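Long-range contacts in digeranylgeranylglycerophospholipid reductase (Sulfolobus acidocaldarius, PDB 4OPC), which reduces the geranylgeranyl chains of archaeal membrane-lipid precursors to saturated phytanyl chains, hydrogenating each double bond with the help of bound FAD: residues K181-A186 / G267-T272; G215-F220 / V229-Q234; Q345-I350 / K419-Y424; G384-S389 / A412-M417. All blocks are in the same frame, centred on the assembly; numbering follows the deposited sequence.

Contact 1: residues K181-A186 / G267-T272; sequences KDADVA and GALVPT. With FDA (dihydroflavine-adenine dinucleotide), chain B.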
# COMPACT_ATOMS: atom_id res chain seq x y z
N LYS A 181 12.30 -2.34 -9.45
CA LYS A 181 12.28 -0.89 -9.28
C LYS A 181 10.89 -0.37 -8.92
O LYS A 181 10.74 0.84 -8.68
CB LYS A 181 12.78 -0.20 -10.54
CG LYS A 181 14.28 -0.40 -10.79
CD LYS A 181 14.74 0.23 -12.11
CE LYS A 181 14.20 -0.56 -13.30
NZ LYS A 181 14.48 -2.02 -13.16
N ASP A 182 9.89 -1.25 -8.87
CA ASP A 182 8.52 -0.86 -8.52
C ASP A 182 8.19 -1.21 -7.07
O ASP A 182 7.02 -1.39 -6.70
CB ASP A 182 7.52 -1.51 -9.47
CG ASP A 182 7.52 -0.91 -10.87
OD1 ASP A 182 8.14 0.15 -11.10
OD2 ASP A 182 6.90 -1.50 -11.77
N ALA A 183 9.22 -1.28 -6.23
CA ALA A 183 9.04 -1.42 -4.79
C ALA A 183 10.17 -0.71 -4.08
O ALA A 183 11.21 -0.42 -4.69
CB ALA A 183 9.01 -2.91 -4.38
N ASP A 184 9.94 -0.39 -2.82
CA ASP A 184 10.99 0.10 -1.95
C ASP A 184 11.25 -0.93 -0.85
O ASP A 184 10.38 -1.71 -0.50
CB ASP A 184 10.60 1.46 -1.34
CG ASP A 184 10.85 2.64 -2.29
OD1 ASP A 184 10.74 2.45 -3.52
OD2 ASP A 184 11.14 3.77 -1.81
N VAL A 185 12.46 -0.91 -0.31
CA VAL A 185 12.71 -1.61 0.93
C VAL A 185 12.63 -0.50 1.97
O VAL A 185 13.10 0.63 1.74
CB VAL A 185 14.07 -2.34 0.94
CG1 VAL A 185 15.19 -1.41 0.61
CG2 VAL A 185 14.32 -3.00 2.30
N ALA A 186 11.99 -0.78 3.09
CA ALA A 186 11.82 0.22 4.13
C ALA A 186 12.11 -0.40 5.49
O ALA A 186 11.92 -1.60 5.70
CB ALA A 186 10.42 0.81 4.07
N GLY A 267 12.34 -4.23 9.13
CA GLY A 267 12.07 -3.75 7.80
C GLY A 267 11.32 -4.77 6.96
O GLY A 267 11.17 -5.93 7.34
N ALA A 268 10.87 -4.32 5.80
CA ALA A 268 10.14 -5.15 4.85
C ALA A 268 10.04 -4.42 3.52
O ALA A 268 10.36 -3.23 3.41
CB ALA A 268 8.73 -5.46 5.40
N LEU A 269 9.59 -5.13 2.50
CA LEU A 269 9.38 -4.52 1.20
C LEU A 269 7.99 -3.91 1.08
O LEU A 269 7.03 -4.39 1.71
CB LEU A 269 9.63 -5.55 0.10
CG LEU A 269 11.12 -5.78 -0.19
CD1 LEU A 269 11.44 -7.25 -0.33
CD2 LEU A 269 11.55 -5.00 -1.43
N VAL A 270 7.88 -2.86 0.28
CA VAL A 270 6.59 -2.24 0.01
C VAL A 270 6.46 -1.93 -1.50
O VAL A 270 7.29 -1.25 -2.08
CB VAL A 270 6.33 -1.02 0.94
CG1 VAL A 270 7.40 0.02 0.78
CG2 VAL A 270 4.94 -0.41 0.71
N PRO A 271 5.41 -2.46 -2.13
CA PRO A 271 5.23 -2.14 -3.55
C PRO A 271 4.89 -0.67 -3.76
O PRO A 271 4.28 -0.04 -2.89
CB PRO A 271 4.07 -3.04 -3.98
CG PRO A 271 3.30 -3.29 -2.70
CD PRO A 271 4.31 -3.27 -1.58
N THR A 272 5.31 -0.10 -4.89
CA THR A 272 5.06 1.32 -5.16
C THR A 272 4.62 1.52 -6.60
O THR A 272 5.23 2.26 -7.35
CB THR A 272 6.33 2.17 -4.93
OG1 THR A 272 7.37 1.73 -5.82
CG2 THR A 272 6.83 2.06 -3.49
PA FDA B . 0.66 -7.76 5.52
O1A FDA B . 2.03 -8.09 5.07
O2A FDA B . 0.51 -6.76 6.66
O5B FDA B . -0.08 -9.09 5.94
C5B FDA B . 0.08 -10.30 5.18
C4B FDA B . -0.22 -11.45 6.10
O4B FDA B . -0.26 -12.67 5.33
C3B FDA B . 0.80 -11.67 7.22
O3B FDA B . 0.17 -11.58 8.50
C2B FDA B . 1.41 -13.05 6.91
O2B FDA B . 1.74 -13.78 8.07
C1B FDA B . 0.29 -13.71 6.12
N9A FDA B . 0.66 -14.77 5.19
C8A FDA B . 1.51 -14.67 4.12
N7A FDA B . 1.60 -15.76 3.40
C5A FDA B . 0.74 -16.64 4.04
C6A FDA B . 0.34 -17.96 3.74
N6A FDA B . 0.74 -18.63 2.66
N1A FDA B . -0.57 -18.53 4.55
C2A FDA B . -1.00 -17.85 5.62
N3A FDA B . -0.73 -16.59 5.97
C4A FDA B . 0.13 -16.03 5.12
N1 FDA B . 1.33 2.05 5.15
C2 FDA B . 0.56 3.01 5.77
O2 FDA B . -0.64 3.12 5.53
N3 FDA B . 1.18 3.81 6.70
C4 FDA B . 2.52 3.84 7.00
O4 FDA B . 2.92 4.52 7.95
C4X FDA B . 3.28 2.89 6.29
N5 FDA B . 4.62 2.80 6.53
C5X FDA B . 5.33 1.68 6.13
C6 FDA B . 6.61 1.45 6.60
C7 FDA B . 7.31 0.29 6.28
C7M FDA B . 8.64 0.03 6.93
C8 FDA B . 6.72 -0.65 5.42
C8M FDA B . 7.42 -1.95 5.11
C9 FDA B . 5.44 -0.41 4.92
C9A FDA B . 4.73 0.73 5.28
N10 FDA B . 3.41 0.99 4.83
C10 FDA B . 2.67 1.98 5.43
C1' FDA B . 2.69 0.02 3.97
C2' FDA B . 1.77 -0.88 4.82
O2' FDA B . 2.45 -1.35 5.98
C3' FDA B . 1.30 -2.09 4.01
O3' FDA B . 0.85 -1.63 2.74
C4' FDA B . 0.14 -2.89 4.62
O4' FDA B . 0.38 -3.19 5.99
C5' FDA B . -0.11 -4.16 3.85
O5' FDA B . -1.13 -4.94 4.51
P FDA B . -1.47 -6.40 3.98
O1P FDA B . -2.55 -6.92 4.84
O2P FDA B . -1.68 -6.43 2.48
O3P FDA B . -0.12 -7.24 4.20
O HOH W 1 10.01 2.51 -6.07
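Asp184 pairs with Val270 and Ala186 with Ala268 where two antiparallel strands run side by side, strand 261-271 forming an outermost member of the large mixed sheet within this chain. Their directions differ by 153°, the splay of a twisted sheet. Each of the two pairs exchanges two backbone bonds; that from Val270 N to Asp184 O is 2.9 Å long. Beyond the strand, Thr272 N adds a bond to Asp182 O (2.8 Å), coming in well above the carbonyl plane, while the carboxylate of Asp182 makes a salt bridge to Arg352. On the face carrying Ala183, Val185, Leu269 and Pro271, the CD2 branch of Leu269 comes within 4.4 Å of Val185 CB.

The OG1 of Thr272 sits between its own backbone N and carbonyl carbon (chi1 61°), which aims it at a water 2.8 Å away. That water lies within donating distance of Lys181 O and, in one of two conformers, of Asp184 OD1, and probably shares its protons among them. A valine in place of Thr272 would probably leave this water without one of its anchors and weaken the link between the strand ends.

The opposite face meets the dimethylbenzene end of the reduced flavin: Ala186 CB is 3.5 Å from flavin C7M, and Ala268 CB is 3.8 Å from C8M. Methyl side chains suit this place, being apolar and short enough to let the ring system close on the strands. This edge of the large mixed sheet, in the family's catalytic domain, forms part of the flavin pocket through Ala186, Ala268 and Val270.

Contact 2: residues G215-F220 / V229-Q234; sequences GYWWYF and VGLGIQ. With PGT ((1S)-2-{[{[(2R)-2,3-dihydroxypropyl]oxy}(hydroxy)phosphoryl]oxy}-1-[(palmitoyloxy)methyl]ethyl stearate), chain C.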
# COMPACT_ATOMS: atom_id res chain seq x y z
N GLY A 215 13.14 7.14 -2.04
CA GLY A 215 12.11 7.09 -1.02
C GLY A 215 12.16 8.35 -0.19
O GLY A 215 12.19 9.46 -0.72
N TYR A 216 12.17 8.18 1.12
CA TYR A 216 12.30 9.29 2.05
C TYR A 216 12.56 8.78 3.45
O TYR A 216 12.39 7.58 3.72
CB TYR A 216 11.07 10.21 2.02
CG TYR A 216 9.71 9.61 2.33
CD1 TYR A 216 9.33 9.29 3.63
CD2 TYR A 216 8.75 9.46 1.32
CE1 TYR A 216 8.06 8.80 3.92
CE2 TYR A 216 7.48 8.96 1.61
CZ TYR A 216 7.14 8.64 2.91
OH TYR A 216 5.89 8.17 3.22
N TRP A 217 13.00 9.68 4.32
CA TRP A 217 13.09 9.44 5.75
C TRP A 217 11.83 9.95 6.41
O TRP A 217 11.19 10.89 5.91
CB TRP A 217 14.29 10.18 6.35
CG TRP A 217 15.58 9.42 6.34
CD1 TRP A 217 16.49 9.34 5.32
CD2 TRP A 217 16.12 8.66 7.43
NE1 TRP A 217 17.56 8.56 5.71
CE2 TRP A 217 17.35 8.13 7.00
CE3 TRP A 217 15.68 8.37 8.72
CZ2 TRP A 217 18.15 7.34 7.82
CZ3 TRP A 217 16.47 7.59 9.54
CH2 TRP A 217 17.70 7.09 9.09
N TRP A 218 11.47 9.35 7.54
CA TRP A 218 10.32 9.85 8.28
C TRP A 218 10.52 9.82 9.77
O TRP A 218 11.35 9.07 10.29
CB TRP A 218 9.05 9.08 7.90
CG TRP A 218 8.95 7.68 8.43
CD1 TRP A 218 8.53 7.29 9.67
CD2 TRP A 218 9.21 6.46 7.70
NE1 TRP A 218 8.54 5.92 9.77
CE2 TRP A 218 8.95 5.39 8.58
CE3 TRP A 218 9.66 6.19 6.40
CZ2 TRP A 218 9.10 4.06 8.19
CZ3 TRP A 218 9.82 4.88 6.02
CH2 TRP A 218 9.54 3.82 6.91
N TYR A 219 9.71 10.63 10.46
CA TYR A 219 9.73 10.76 11.91
C TYR A 219 8.26 10.93 12.27
O TYR A 219 7.69 12.02 12.12
CB TYR A 219 10.60 11.98 12.27
CG TYR A 219 10.76 12.32 13.74
CD1 TYR A 219 9.77 13.01 14.42
CD2 TYR A 219 11.94 12.02 14.42
CE1 TYR A 219 9.93 13.37 15.75
CE2 TYR A 219 12.11 12.38 15.75
CZ TYR A 219 11.10 13.05 16.41
OH TYR A 219 11.23 13.43 17.73
N PHE A 220 7.63 9.84 12.70
CA PHE A 220 6.19 9.80 12.95
C PHE A 220 5.97 9.70 14.47
O PHE A 220 6.15 8.61 15.04
CB PHE A 220 5.56 8.56 12.28
CG PHE A 220 5.45 8.63 10.77
CD1 PHE A 220 5.83 9.74 10.05
CD2 PHE A 220 4.94 7.54 10.09
CE1 PHE A 220 5.71 9.77 8.66
CE2 PHE A 220 4.81 7.55 8.72
CZ PHE A 220 5.18 8.67 8.00
N VAL A 229 10.60 6.08 13.59
CA VAL A 229 11.53 6.75 12.67
C VAL A 229 12.09 5.73 11.69
O VAL A 229 12.44 4.61 12.07
CB VAL A 229 12.67 7.50 13.44
CG1 VAL A 229 13.31 6.60 14.49
CG2 VAL A 229 13.71 8.04 12.47
N GLY A 230 12.13 6.07 10.41
CA GLY A 230 12.58 5.11 9.43
C GLY A 230 12.86 5.73 8.07
O GLY A 230 12.85 6.96 7.90
N LEU A 231 13.12 4.86 7.10
CA LEU A 231 13.33 5.30 5.73
C LEU A 231 12.94 4.22 4.75
O LEU A 231 12.87 3.04 5.09
CB LEU A 231 14.79 5.73 5.48
CG LEU A 231 15.79 4.60 5.23
CD1 LEU A 231 17.04 5.15 4.53
CD2 LEU A 231 16.17 3.88 6.52
N GLY A 232 12.70 4.64 3.52
CA GLY A 232 12.48 3.74 2.41
C GLY A 232 13.44 4.12 1.30
O GLY A 232 13.72 5.32 1.09
N ILE A 233 13.96 3.13 0.59
CA ILE A 233 14.79 3.38 -0.59
C ILE A 233 14.31 2.50 -1.73
O ILE A 233 13.79 1.41 -1.50
CB ILE A 233 16.29 3.14 -0.31
CG1 ILE A 233 16.56 1.68 -0.02
CG2 ILE A 233 16.78 4.00 0.85
CD1 ILE A 233 18.02 1.38 0.22
N GLN A 234 14.47 2.98 -2.96
CA GLN A 234 14.01 2.24 -4.13
C GLN A 234 14.81 0.96 -4.35
O GLN A 234 16.04 0.95 -4.28
CB GLN A 234 14.07 3.13 -5.37
CG GLN A 234 13.57 2.44 -6.63
CD GLN A 234 13.50 3.37 -7.80
OE1 GLN A 234 14.24 4.36 -7.87
NE2 GLN A 234 12.64 3.06 -8.75
C48 PGT C . 8.96 8.23 -3.66
C47 PGT C . 8.21 6.94 -3.93
C46 PGT C . 8.50 5.96 -2.81
C45 PGT C . 8.15 6.59 -1.48
C44 PGT C . 7.81 5.52 -0.46
C43 PGT C . 8.95 5.37 0.53
C42 PGT C . 8.65 4.19 1.43
C41 PGT C . 7.45 4.54 2.27
C40 PGT C . 7.49 3.78 3.58
C39 PGT C . 6.77 4.63 4.60
C38 PGT C . 5.37 4.92 4.13
C37 PGT C . 4.73 5.90 5.08
C36 PGT C . 3.29 6.10 4.65
C35 PGT C . 2.69 7.31 5.33
C34 PGT C . 1.24 7.43 4.92
C33 PGT C . 0.67 8.78 5.30
C32 PGT C . -0.78 8.65 5.73
C31 PGT C . -1.74 8.57 4.56
O31 PGT C . -2.51 7.63 4.52
O2 PGT C . -1.74 9.53 3.51
C2 PGT C . -2.75 10.52 3.56
C1 PGT C . -4.09 10.04 3.02
O3P PGT C . -4.25 8.65 2.84
P PGT C . -4.48 8.10 1.37
O1P PGT C . -3.53 8.89 0.50
O2P PGT C . -4.18 6.61 1.27
O4P PGT C . -5.97 8.33 0.85
C4 PGT C . -6.87 9.22 1.49
C5 PGT C . -8.16 9.33 0.71
O5 PGT C . -9.24 8.95 1.52
C6 PGT C . -8.10 8.45 -0.51
O6 PGT C . -8.93 7.33 -0.37
C3 PGT C . -2.41 11.71 2.68
O3 PGT C . -1.28 12.42 3.13
C11 PGT C . -0.54 12.97 2.06
O11 PGT C . -1.11 13.53 1.15
C12 PGT C . 0.97 12.86 2.05
C13 PGT C . 1.58 13.88 1.12
C14 PGT C . 3.09 13.71 1.12
C15 PGT C . 3.52 12.89 -0.07
C16 PGT C . 5.03 12.84 -0.15
C17 PGT C . 5.46 13.22 -1.55
C18 PGT C . 6.95 13.49 -1.60
C19 PGT C . 7.31 14.16 -2.91
C20 PGT C . 6.79 15.58 -2.95
C21 PGT C . 7.95 16.54 -3.18
C22 PGT C . 7.49 17.74 -3.97
C23 PGT C . 8.69 18.33 -4.69
C24 PGT C . 8.24 19.36 -5.70
C25 PGT C . 8.82 19.02 -7.06
C26 PGT C . 7.71 18.95 -8.08
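Gly215 brings its CA to 3.2 Å from Gly232 O, a CA-H...O contact; any CB here would clash with that carbonyl. Next, Tyr216 O accepts the Gly232 N-H at 3.0 Å, while its phenol ring lies along the acyl chain of the bound lipid, whose C43 sits over one face, and its hydroxyl bonds to His298 O. Trp217 turns to the other side of the sheet. Leu231 CB rests squarely over its five-membered ring, 3.7 Å from the centroid, and Val229 CG2 meets the ring edge. Its NE1 is bound to Thr211 O.

The two strands are the arms of a beta hairpin, and the first carries the Y-x-W-x-F-P signature of geranylgeranyl reductases, its alternate aromatics facing the lipid and flavin. Trp218 N holds Gly230 O at 2.8 Å. Its CG sits between backbone N and carbonyl carbon (chi1 73°), laying the indole over the partner strand; Gly230 CA lies over the six-membered ring, 3.8 Å from the centroid, where a side chain would strike it. Over the opposite face comes the lipid, with C39 3.4 Å from Trp218 CZ3. Tyr219 then pairs with Val229 on the Trp217 side, and Phe220 CZ approaches lipid C35 at 3.9 Å.

Contact 3: residues Q345-I350 / K419-Y424; sequences QASLDI and KIKELY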
# COMPACT_ATOMS: atom_id res chain seq x y z
N GLN A 345 -3.91 5.56 -8.17
CA GLN A 345 -2.62 4.90 -8.05
C GLN A 345 -1.86 4.90 -9.34
O GLN A 345 -0.66 5.10 -9.36
CB GLN A 345 -2.82 3.43 -7.68
CG GLN A 345 -2.70 3.10 -6.25
CD GLN A 345 -2.85 1.61 -6.04
OE1 GLN A 345 -3.95 1.12 -5.89
NE2 GLN A 345 -1.74 0.88 -6.08
N ALA A 346 -2.56 4.62 -10.44
CA ALA A 346 -1.91 4.55 -11.74
C ALA A 346 -1.28 5.89 -12.11
O ALA A 346 -0.15 5.96 -12.58
CB ALA A 346 -2.90 4.12 -12.81
N SER A 347 -2.04 6.97 -11.92
CA SER A 347 -1.54 8.31 -12.13
C SER A 347 -0.30 8.58 -11.28
O SER A 347 0.70 9.15 -11.74
CB SER A 347 -2.63 9.32 -11.78
OG SER A 347 -2.19 10.65 -11.97
N LEU A 348 -0.36 8.16 -10.02
CA LEU A 348 0.74 8.39 -9.10
C LEU A 348 1.95 7.51 -9.39
O LEU A 348 3.07 7.86 -9.02
CB LEU A 348 0.27 8.23 -7.66
CG LEU A 348 -0.71 9.34 -7.24
CD1 LEU A 348 -1.20 9.05 -5.83
CD2 LEU A 348 -0.07 10.73 -7.33
N ASP A 349 1.75 6.39 -10.09
CA ASP A 349 2.85 5.53 -10.52
C ASP A 349 3.73 6.33 -11.50
O ASP A 349 4.96 6.31 -11.41
CB ASP A 349 2.24 4.25 -11.14
CG ASP A 349 3.25 3.13 -11.39
OD1 ASP A 349 4.48 3.34 -11.33
OD2 ASP A 349 2.78 2.01 -11.71
N ILE A 350 3.11 7.09 -12.40
CA ILE A 350 3.82 7.99 -13.30
C ILE A 350 4.54 9.09 -12.51
O ILE A 350 5.73 9.35 -12.70
CB ILE A 350 2.84 8.67 -14.29
CG1 ILE A 350 2.28 7.64 -15.28
CG2 ILE A 350 3.52 9.79 -15.05
CD1 ILE A 350 3.30 7.10 -16.27
N LYS A 419 -3.34 10.94 -19.04
CA LYS A 419 -3.53 9.87 -20.01
C LYS A 419 -3.74 8.51 -19.33
O LYS A 419 -4.65 7.76 -19.69
CB LYS A 419 -2.35 9.78 -20.97
CG LYS A 419 -2.47 8.65 -21.96
CD LYS A 419 -1.62 8.87 -23.20
CE LYS A 419 -1.96 7.83 -24.27
NZ LYS A 419 -1.17 8.02 -25.51
N ILE A 420 -2.88 8.18 -18.37
CA ILE A 420 -3.04 6.90 -17.69
C ILE A 420 -4.31 6.90 -16.83
O ILE A 420 -5.00 5.88 -16.77
CB ILE A 420 -1.76 6.49 -16.93
CG1 ILE A 420 -1.71 4.98 -16.72
CG2 ILE A 420 -1.64 7.25 -15.61
CD1 ILE A 420 -0.41 4.49 -16.11
N LYS A 421 -4.65 8.03 -16.23
CA LYS A 421 -5.86 8.09 -15.41
C LYS A 421 -7.08 7.78 -16.26
O LYS A 421 -7.96 7.01 -15.86
CB LYS A 421 -6.02 9.45 -14.73
CG LYS A 421 -7.10 9.47 -13.65
CD LYS A 421 -6.51 9.70 -12.27
CE LYS A 421 -7.59 9.92 -11.24
NZ LYS A 421 -8.37 11.15 -11.50
N GLU A 422 -7.12 8.37 -17.46
CA GLU A 422 -8.20 8.13 -18.41
C GLU A 422 -8.29 6.66 -18.84
O GLU A 422 -9.38 6.12 -18.98
CB GLU A 422 -8.06 9.04 -19.63
CG GLU A 422 -8.30 10.50 -19.31
CD GLU A 422 -8.06 11.41 -20.50
OE1 GLU A 422 -7.60 10.91 -21.55
OE2 GLU A 422 -8.32 12.63 -20.38
N LEU A 423 -7.14 6.02 -19.06
CA LEU A 423 -7.14 4.59 -19.38
C LEU A 423 -7.77 3.81 -18.24
O LEU A 423 -8.54 2.87 -18.48
CB LEU A 423 -5.72 4.07 -19.63
CG LEU A 423 -5.19 4.19 -21.06
CD1 LEU A 423 -3.73 3.77 -21.10
CD2 LEU A 423 -6.02 3.33 -22.00
N TYR A 424 -7.44 4.17 -17.01
CA TYR A 424 -8.01 3.48 -15.86
C TYR A 424 -9.49 3.78 -15.64
O TYR A 424 -10.23 2.90 -15.20
CB TYR A 424 -7.18 3.73 -14.59
CG TYR A 424 -6.01 2.80 -14.52
CD1 TYR A 424 -4.93 2.94 -15.39
CD2 TYR A 424 -6.00 1.74 -13.62
CE1 TYR A 424 -3.87 2.07 -15.34
CE2 TYR A 424 -4.93 0.86 -13.56
CZ TYR A 424 -3.86 1.03 -14.43
OH TYR A 424 -2.81 0.16 -14.37
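Ala346 and Tyr424 meet where helices 332-357 and 410-425 pack antiparallel in the helical C-terminal part of the chain, their local axes 8.2 Å apart and their directions differing by 156°. The methyl group of Ala346 stands almost directly above the middle of the tyrosine ring, CB lying 3.4 Å from the Tyr424 centroid and 14° off its normal. This is a close CH-pi contact, and a residue as small as alanine lets the flat ring lie against the helix. Trp437 of helix 434-452 meets the same tyrosine edge-to-face.

One turn earlier, Ile420 pushes its CG2 branch against the backbone of the facing helix, 3.6 Å from Ser347 CA and equally close to Ala346 O. Its longer branch, with CG1 roughly anti to the backbone N (chi1 -157°), carries CD1 to 4.2 Å from Ala346 CB. Its two arms press on the turn around Ala346 and Ser347, and CG2 also meets Ile350 CG1 at 4.0 Å. Such interlocking of small and branched apolar side chains is ordinary helix-helix packing, here on the helix that bears the lipid-binding residue Tyr341.

At the border of the interface, Ser347 CB touches Lys421 CD at 3.9 Å. The lysine chain is bent and leads its ammonium group away to a salt bridge with Asp385, while the serine hydroxyl bonds to Gly384 O. A lysine suits this border, packing with its methylenes and pairing through its end.

Contact 4: residues G384-S389 / A412-M417; sequences GDLHLS and AVAESM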
# COMPACT_ATOMS: atom_id res chain seq x y z
N GLY A 384 -4.79 12.10 -7.48
CA GLY A 384 -3.92 11.70 -8.58
C GLY A 384 -3.95 12.68 -9.74
O GLY A 384 -3.60 12.33 -10.86
N ASP A 385 -4.38 13.90 -9.46
CA ASP A 385 -4.50 14.90 -10.50
C ASP A 385 -3.42 15.96 -10.40
O ASP A 385 -3.13 16.49 -9.32
CB ASP A 385 -5.87 15.57 -10.46
CG ASP A 385 -6.98 14.62 -10.84
OD1 ASP A 385 -6.70 13.64 -11.57
OD2 ASP A 385 -8.13 14.84 -10.41
N LEU A 386 -2.81 16.26 -11.53
CA LEU A 386 -1.90 17.38 -11.64
C LEU A 386 -2.40 18.17 -12.82
O LEU A 386 -2.13 17.83 -13.97
CB LEU A 386 -0.47 16.89 -11.88
CG LEU A 386 0.58 17.96 -12.15
CD1 LEU A 386 0.60 18.98 -11.02
CD2 LEU A 386 1.95 17.33 -12.33
N HIS A 387 -3.19 19.21 -12.54
CA HIS A 387 -3.90 19.91 -13.59
C HIS A 387 -2.92 20.63 -14.49
O HIS A 387 -1.94 21.20 -14.01
CB HIS A 387 -4.95 20.85 -13.00
CG HIS A 387 -5.98 20.16 -12.16
ND1 HIS A 387 -6.98 19.38 -12.71
CD2 HIS A 387 -6.15 20.10 -10.82
CE1 HIS A 387 -7.73 18.89 -11.74
NE2 HIS A 387 -7.24 19.31 -10.58
N LEU A 388 -3.18 20.57 -15.80
CA LEU A 388 -2.30 21.17 -16.81
C LEU A 388 -2.04 22.64 -16.48
O LEU A 388 -0.94 23.15 -16.70
CB LEU A 388 -2.91 21.03 -18.20
CG LEU A 388 -3.13 19.60 -18.71
CD1 LEU A 388 -3.74 19.60 -20.10
CD2 LEU A 388 -1.82 18.82 -18.71
N SER A 389 -3.06 23.29 -15.93
CA SER A 389 -2.96 24.67 -15.45
C SER A 389 -1.88 24.88 -14.38
O SER A 389 -1.03 25.75 -14.52
CB SER A 389 -4.31 25.11 -14.88
OG SER A 389 -4.17 26.31 -14.14
N ALA A 412 4.84 17.61 -19.31
CA ALA A 412 4.70 16.30 -19.95
C ALA A 412 4.30 15.23 -18.93
O ALA A 412 3.54 14.31 -19.26
CB ALA A 412 5.99 15.91 -20.64
N VAL A 413 4.83 15.33 -17.72
CA VAL A 413 4.48 14.40 -16.66
C VAL A 413 2.98 14.50 -16.38
O VAL A 413 2.29 13.48 -16.30
CB VAL A 413 5.28 14.69 -15.39
CG1 VAL A 413 4.79 13.84 -14.25
CG2 VAL A 413 6.75 14.40 -15.64
N ALA A 414 2.48 15.72 -16.26
CA ALA A 414 1.05 15.94 -16.04
C ALA A 414 0.20 15.36 -17.17
O ALA A 414 -0.88 14.80 -16.91
CB ALA A 414 0.76 17.42 -15.85
N GLU A 415 0.69 15.46 -18.40
CA GLU A 415 -0.01 14.91 -19.55
C GLU A 415 -0.07 13.39 -19.47
O GLU A 415 -1.12 12.80 -19.73
CB GLU A 415 0.67 15.36 -20.86
CG GLU A 415 0.48 16.84 -21.17
CD GLU A 415 1.44 17.34 -22.24
OE1 GLU A 415 2.31 16.57 -22.69
OE2 GLU A 415 1.31 18.52 -22.64
N SER A 416 1.05 12.77 -19.12
CA SER A 416 1.08 11.31 -18.99
C SER A 416 0.19 10.83 -17.85
O SER A 416 -0.48 9.80 -17.97
CB SER A 416 2.52 10.81 -18.79
OG SER A 416 3.27 10.98 -19.98
N MET A 417 0.18 11.57 -16.74
CA MET A 417 -0.72 11.26 -15.63
C MET A 417 -2.18 11.27 -16.05
O MET A 417 -2.93 10.34 -15.74
CB MET A 417 -0.50 12.21 -14.45
CG MET A 417 0.87 12.06 -13.78
SD MET A 417 1.24 13.34 -12.58
CE MET A 417 -0.04 13.07 -11.35
O HOH W 2 -2.77 15.16 -14.40
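Leu386 is the main bump of this contact, its side chain pressing on the methyl group of Ala414, with CD2 3.7 Å from Ala414 CB. It projects from the extended linker between helices 374-383 and 388-397 onto one flank of helix 410-425. The alanine supplies the shallow place, since a single methyl there lets the linker come near the helix. On one side of Ala414 rises Met417, whose thioether bends at chi3 (63°) so that CE lies 3.9 Å from Leu386 CB and reaches Gly384 O at 3.7 Å. An alanine in place of Met417 would probably open a gap beside Leu386 and leave the linker freer to shift against the helix.

Farther along, Leu388 leans one branch into the groove between neighbouring residues: CD2 is 4.1 Å from Ala414 CB and 3.9 Å from Glu415 CG. The glutamate joins in through its methylene stem alone. Gly384, with a phi of 75°, leaves helix 374-383 in a conformation most residues adopt with difficulty, turning the chain into the linker. His387 holds the N-cap position of the next helix.

A water accepts from Leu386 N at 3.1 Å and can donate to Ala414 O at 3.2 Å, so it probably joins the two backbones. Packing among Leu386, Leu388, Ala414 and Met417 is apolar, implying a hold by shape and burial, and the Asp385-Lys421 salt bridge also ties linker to helix.

In the fold
The four contacts form two neighbouring pairs. Contacts 1 and 2 lie in the same large sheet, their centres about 11 Å apart, because strands 183-193 and 226-234 are adjacent; along the chain the hairpin of contact 2 falls between the two halves of contact 1. Contacts 3 and 4 follow later, their centres about 10 Å apart and both built on helix 410-425, with contact 4 coming between the segments of contact 3. The pairs lie farther from each other, contacts 1 and 3 having centres about 20 Å apart and meeting loosely where Thr272 approaches Asp349. Thus the sheet meets flavin and lipid directly, while the helical layer packs beside it, contributing Tyr341 to the lipid site.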